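Local coordinates for putative exported protein (Bacteroides fragilis, PDB 3FZX), which is of unconfirmed function, but is probably exported, binds calcium and may bind lipid in a beta barrel related to LolA and LolB, at residues Leu92-Ala97 with Leu129-Lys134; Lys167-Met172 with Tyr184-Tyr189. All blocks are in the same frame, centred on the assembly; numbering follows the deposited sequence.

Contact 1. Residues Leu92-Ala97 with Leu129-Lys134; sequences LNMMNA and LRLYQK
M94 and M95, both selenomethionines, reach L131 from the segment that carries helix 89-94, each touching a different part of the leucine. The M94 chain folds back on itself, bent at chi2 and chi3, which lays SE and CE against the root of the leucine: CE is 3.9 Å from L131 CB. M95 works from further out. Its chain runs extended past CG, and its CE meets the branch atom L131 CD2 at 4.0 Å. Two residues along the strand the contact turns polar. N96 and Q133 cross at about a right angle, their amide planes 83° apart. A weak but straight hydrogen bond runs from N96 ND2 to Q133 OE1 (3.2 Å, 173° at the hydrogen). Q133 gets there with CG anti to its backbone N (chi1 -174°) and the rest of the chain stretched out. Its OE1 also accepts a hydrogen bond from N139, while N96 OD1 takes the backbone N of D98, so each amide has a second partner. F56 and M101 pack on M95 as well. This is a short helix and the residues that follow laid against one strand of the antiparallel barrel, a fold consistent with membership of the LolA/LolB clan.

Contact 2. Residues Lys167-Met172 with Tyr184-Tyr189; sequences KVKYEM and YGYEWY
Strands 167-172 and 184-189 run antiparallel, their axes 4.6 Å apart at closest and 151° between directions, joined by two pairs of backbone hydrogen bonds, V168 with E187 and Y170 with G185. On the face carrying K167, K169, Y184, Y186 and W188, lysines lie among aromatic rings. The K167 chain, extended throughout, runs beside W188 with CG over the indole face, 3.9 Å from the centroid of its five-membered ring. Its NZ then stands over the Y186 ring, 4.6 Å from the centroid and 17° off the normal, a cation-pi contact. K169 lies alongside Y186, its CG 3.7 Å from Y186 CE1. On the other face the Y170 ring folds back across the neighbouring strand (chi1 59°) and lies flat over G185, whose CA sits 3.9 Å from the ring centroid in a CH-pi contact. A water joins Y170 OH to E187 OE1, donating to the carboxylate; E187 OE2 is held by Y108. Nearby, V168 CG2 meets the edge of the Y189 ring, 3.6 Å from Y189 CE1. The pair belongs to the hairpin of strands 161-175 and 180-190, flanked in the barrel by strand 136-158 beyond K167 and strand 194-202 beyond Y184.

Overall arrangement
From the N terminus, four strands and the short strand 77-81 come before helix 89-94, where contact 1 opens. The chain then makes strand 99-107 and the calcium-binding loop with G119, D121 and D122, and returns along strand 127-133 to close it. Strand 136-158 follows, and contact 2 then opens and closes within the next hairpin, so the two are in series, neither nested nor crossed. Their centres lie about 22 Å apart and their nearest atoms about 9 Å. Contact 1 fastens the helix to the barrel, whereas contact 2 joins two neighbouring strands of its wall; strand 136-158 lies between 127-133 and 161-175 and links the two regions.

Contact 1. Residues Leu92-Ala97 with Leu129-Lys134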
# COMPACT_ATOMS: atom_id res chain seq x y z
N LEU A 92 14.08 -8.85 -10.67
CA LEU A 92 14.26 -8.47 -12.07
C LEU A 92 14.15 -9.69 -12.97
O LEU A 92 13.47 -9.65 -13.99
CB LEU A 92 15.61 -7.77 -12.27
CG LEU A 92 15.71 -6.41 -11.60
CD1 LEU A 92 17.16 -5.89 -11.61
CD2 LEU A 92 14.69 -5.46 -12.29
N ASN A 93 14.81 -10.76 -12.55
CA ASN A 93 14.88 -11.99 -13.33
C ASN A 93 13.60 -12.82 -13.40
O ASN A 93 13.52 -13.70 -14.22
CB ASN A 93 16.04 -12.87 -12.83
CG ASN A 93 17.41 -12.25 -13.16
OD1 ASN A 93 17.50 -11.26 -13.86
ND2 ASN A 93 18.48 -12.84 -12.64
N MSE A 94 12.59 -12.54 -12.59
CA MSE A 94 11.36 -13.31 -12.70
C MSE A 94 10.23 -12.52 -13.35
O MSE A 94 9.15 -13.06 -13.57
CB MSE A 94 10.95 -13.95 -11.36
CG MSE A 94 10.90 -13.07 -10.13
SE MSE A 94 9.32 -11.96 -10.06
CE MSE A 94 7.95 -13.31 -9.47
N MSE A 95 10.50 -11.26 -13.72
CA MSE A 95 9.44 -10.38 -14.24
C MSE A 95 9.08 -10.61 -15.69
O MSE A 95 9.94 -10.85 -16.53
CB MSE A 95 9.83 -8.91 -14.13
CG MSE A 95 9.50 -8.21 -12.81
SE MSE A 95 10.53 -6.53 -12.84
CE MSE A 95 10.44 -6.25 -10.90
N ASN A 96 7.79 -10.52 -15.96
CA ASN A 96 7.25 -10.45 -17.31
C ASN A 96 5.93 -9.66 -17.23
O ASN A 96 5.51 -9.21 -16.15
CB ASN A 96 7.13 -11.84 -17.95
CG ASN A 96 6.32 -12.81 -17.11
OD1 ASN A 96 5.20 -12.50 -16.68
ND2 ASN A 96 6.87 -14.00 -16.88
N ALA A 97 5.29 -9.46 -18.38
CA ALA A 97 4.06 -8.68 -18.46
C ALA A 97 2.94 -9.18 -17.56
O ALA A 97 2.08 -8.40 -17.18
CB ALA A 97 3.58 -8.62 -19.90
N LEU A 129 7.37 -6.73 0.05
CA LEU A 129 6.93 -6.71 -1.33
C LEU A 129 6.77 -8.15 -1.79
O LEU A 129 7.67 -8.96 -1.60
CB LEU A 129 7.96 -5.99 -2.21
CG LEU A 129 7.66 -5.87 -3.69
CD1 LEU A 129 6.46 -4.96 -3.98
CD2 LEU A 129 8.92 -5.40 -4.39
N ARG A 130 5.62 -8.46 -2.39
CA ARG A 130 5.37 -9.77 -2.98
C ARG A 130 5.12 -9.61 -4.48
O ARG A 130 4.38 -8.71 -4.89
CB ARG A 130 4.19 -10.45 -2.28
CG ARG A 130 4.57 -10.93 -0.84
CD ARG A 130 3.38 -11.33 -0.06
NE ARG A 130 3.73 -12.00 1.19
CZ ARG A 130 2.86 -12.43 2.10
NH1 ARG A 130 1.56 -12.24 1.94
NH2 ARG A 130 3.31 -13.06 3.18
N LEU A 131 5.75 -10.47 -5.29
CA LEU A 131 5.55 -10.48 -6.73
C LEU A 131 4.99 -11.83 -7.13
O LEU A 131 5.29 -12.86 -6.52
CB LEU A 131 6.86 -10.19 -7.48
CG LEU A 131 7.59 -8.91 -7.06
CD1 LEU A 131 8.54 -9.15 -5.91
CD2 LEU A 131 8.33 -8.29 -8.23
N TYR A 132 4.13 -11.84 -8.13
CA TYR A 132 3.53 -13.10 -8.59
C TYR A 132 3.06 -12.96 -10.01
O TYR A 132 2.59 -11.91 -10.40
CB TYR A 132 2.33 -13.51 -7.74
CG TYR A 132 1.68 -12.38 -6.99
CD1 TYR A 132 0.67 -11.59 -7.55
CD2 TYR A 132 2.10 -12.11 -5.69
CE1 TYR A 132 0.12 -10.55 -6.82
CE2 TYR A 132 1.57 -11.09 -4.95
CZ TYR A 132 0.60 -10.31 -5.50
OH TYR A 132 0.16 -9.34 -4.65
N GLN A 133 3.19 -14.04 -10.77
CA GLN A 133 2.68 -14.10 -12.13
C GLN A 133 1.25 -14.66 -12.16
O GLN A 133 1.00 -15.78 -11.71
CB GLN A 133 3.57 -14.99 -13.00
CG GLN A 133 3.18 -14.98 -14.48
CD GLN A 133 4.15 -15.76 -15.34
OE1 GLN A 133 5.29 -16.03 -14.94
NE2 GLN A 133 3.69 -16.15 -16.53
N LYS A 134 0.35 -13.88 -12.74
CA LYS A 134 -1.02 -14.30 -12.98
C LYS A 134 -0.97 -15.39 -14.05
O LYS A 134 -0.36 -15.19 -15.09
CB LYS A 134 -1.87 -13.12 -13.48
CG LYS A 134 -3.36 -13.39 -13.42
CD LYS A 134 -4.17 -12.42 -14.26
CE LYS A 134 -5.65 -12.82 -14.27
NZ LYS A 134 -6.35 -12.27 -15.47

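Contact 2. Residues Lys167-Met172 with Tyr184-Tyr189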
# COMPACT_ATOMS: atom_id res chain seq x y z
N LYS A 167 21.94 8.19 3.64
CA LYS A 167 22.36 6.80 3.50
C LYS A 167 21.75 5.95 4.59
O LYS A 167 21.86 6.27 5.77
CB LYS A 167 23.88 6.67 3.60
CG LYS A 167 24.40 5.23 3.38
CD LYS A 167 25.90 5.17 3.47
CE LYS A 167 26.42 3.75 3.43
NZ LYS A 167 27.94 3.75 3.27
N VAL A 168 21.12 4.87 4.18
CA VAL A 168 20.42 3.95 5.03
C VAL A 168 20.99 2.53 4.83
O VAL A 168 21.44 2.20 3.73
CB VAL A 168 18.91 3.99 4.68
CG1 VAL A 168 18.15 2.89 5.36
CG2 VAL A 168 18.34 5.33 5.10
N LYS A 169 21.05 1.75 5.90
CA LYS A 169 21.42 0.34 5.83
C LYS A 169 20.17 -0.46 6.21
O LYS A 169 19.40 -0.02 7.06
CB LYS A 169 22.57 0.03 6.80
CG LYS A 169 23.03 -1.44 6.78
CD LYS A 169 24.25 -1.72 7.69
CE LYS A 169 24.56 -3.25 7.75
NZ LYS A 169 25.72 -3.65 8.64
N TYR A 170 19.98 -1.62 5.59
CA TYR A 170 18.82 -2.49 5.84
C TYR A 170 19.17 -3.97 5.69
O TYR A 170 20.16 -4.32 5.06
CB TYR A 170 17.65 -2.14 4.88
CG TYR A 170 17.94 -2.26 3.38
CD1 TYR A 170 17.76 -3.47 2.71
CD2 TYR A 170 18.36 -1.16 2.64
CE1 TYR A 170 18.02 -3.59 1.33
CE2 TYR A 170 18.63 -1.27 1.28
CZ TYR A 170 18.46 -2.49 0.62
OH TYR A 170 18.73 -2.60 -0.74
N GLU A 171 18.39 -4.83 6.32
CA GLU A 171 18.48 -6.24 6.09
C GLU A 171 17.36 -6.66 5.18
O GLU A 171 16.34 -5.95 5.05
CB GLU A 171 18.44 -6.98 7.40
CG GLU A 171 19.58 -6.53 8.32
CD GLU A 171 19.91 -7.54 9.36
OE1 GLU A 171 20.43 -8.59 8.97
OE2 GLU A 171 19.62 -7.30 10.55
N MSE A 172 17.55 -7.78 4.50
CA MSE A 172 16.46 -8.35 3.71
C MSE A 172 16.47 -9.88 3.59
O MSE A 172 17.50 -10.53 3.72
CB MSE A 172 16.33 -7.68 2.33
CG MSE A 172 17.01 -8.37 1.20
SE MSE A 172 18.82 -7.83 1.12
CE MSE A 172 18.77 -6.66 -0.45
N TYR A 184 21.89 -8.04 3.13
CA TYR A 184 21.76 -6.68 3.63
C TYR A 184 22.04 -5.72 2.46
O TYR A 184 22.47 -6.14 1.37
CB TYR A 184 22.66 -6.45 4.87
CG TYR A 184 24.13 -6.38 4.60
CD1 TYR A 184 24.90 -7.54 4.57
CD2 TYR A 184 24.75 -5.15 4.36
CE1 TYR A 184 26.28 -7.48 4.29
CE2 TYR A 184 26.13 -5.08 4.09
CZ TYR A 184 26.88 -6.25 4.06
OH TYR A 184 28.23 -6.18 3.81
N GLY A 185 21.70 -4.45 2.64
CA GLY A 185 21.90 -3.48 1.57
C GLY A 185 22.04 -2.08 2.10
O GLY A 185 21.85 -1.83 3.28
N TYR A 186 22.42 -1.18 1.20
CA TYR A 186 22.47 0.24 1.49
C TYR A 186 21.68 0.96 0.43
O TYR A 186 21.63 0.54 -0.73
CB TYR A 186 23.90 0.76 1.44
CG TYR A 186 24.86 0.17 2.46
CD1 TYR A 186 24.85 0.59 3.79
CD2 TYR A 186 25.83 -0.75 2.07
CE1 TYR A 186 25.77 0.04 4.73
CE2 TYR A 186 26.74 -1.29 2.98
CZ TYR A 186 26.70 -0.89 4.30
OH TYR A 186 27.59 -1.45 5.15
N GLU A 187 21.04 2.06 0.81
CA GLU A 187 20.48 2.96 -0.19
C GLU A 187 20.68 4.42 0.21
O GLU A 187 20.87 4.77 1.39
CB GLU A 187 19.03 2.62 -0.56
CG GLU A 187 18.00 2.74 0.51
CD GLU A 187 16.61 2.26 0.03
OE1 GLU A 187 16.51 1.29 -0.76
OE2 GLU A 187 15.59 2.84 0.47
N TRP A 188 20.72 5.23 -0.83
CA TRP A 188 20.98 6.63 -0.72
C TRP A 188 19.80 7.31 -1.38
O TRP A 188 19.46 6.95 -2.52
CB TRP A 188 22.25 6.99 -1.45
CG TRP A 188 23.55 6.59 -0.81
CD1 TRP A 188 24.36 7.39 -0.06
CD2 TRP A 188 24.24 5.34 -0.94
NE1 TRP A 188 25.49 6.72 0.30
CE2 TRP A 188 25.46 5.46 -0.24
CE3 TRP A 188 23.94 4.13 -1.58
CZ2 TRP A 188 26.37 4.41 -0.13
CZ3 TRP A 188 24.86 3.08 -1.49
CH2 TRP A 188 26.07 3.23 -0.77
N TYR A 189 19.17 8.26 -0.68
CA TYR A 189 18.03 8.97 -1.26
C TYR A 189 18.10 10.47 -1.05
O TYR A 189 18.73 10.96 -0.11
CB TYR A 189 16.71 8.41 -0.76
CG TYR A 189 16.44 8.53 0.72
CD1 TYR A 189 16.83 7.51 1.61
CD2 TYR A 189 15.74 9.62 1.24
CE1 TYR A 189 16.57 7.61 2.98
CE2 TYR A 189 15.46 9.72 2.62
CZ TYR A 189 15.87 8.71 3.47
OH TYR A 189 15.55 8.78 4.79
O HOH W 1 17.54 -0.73 -2.88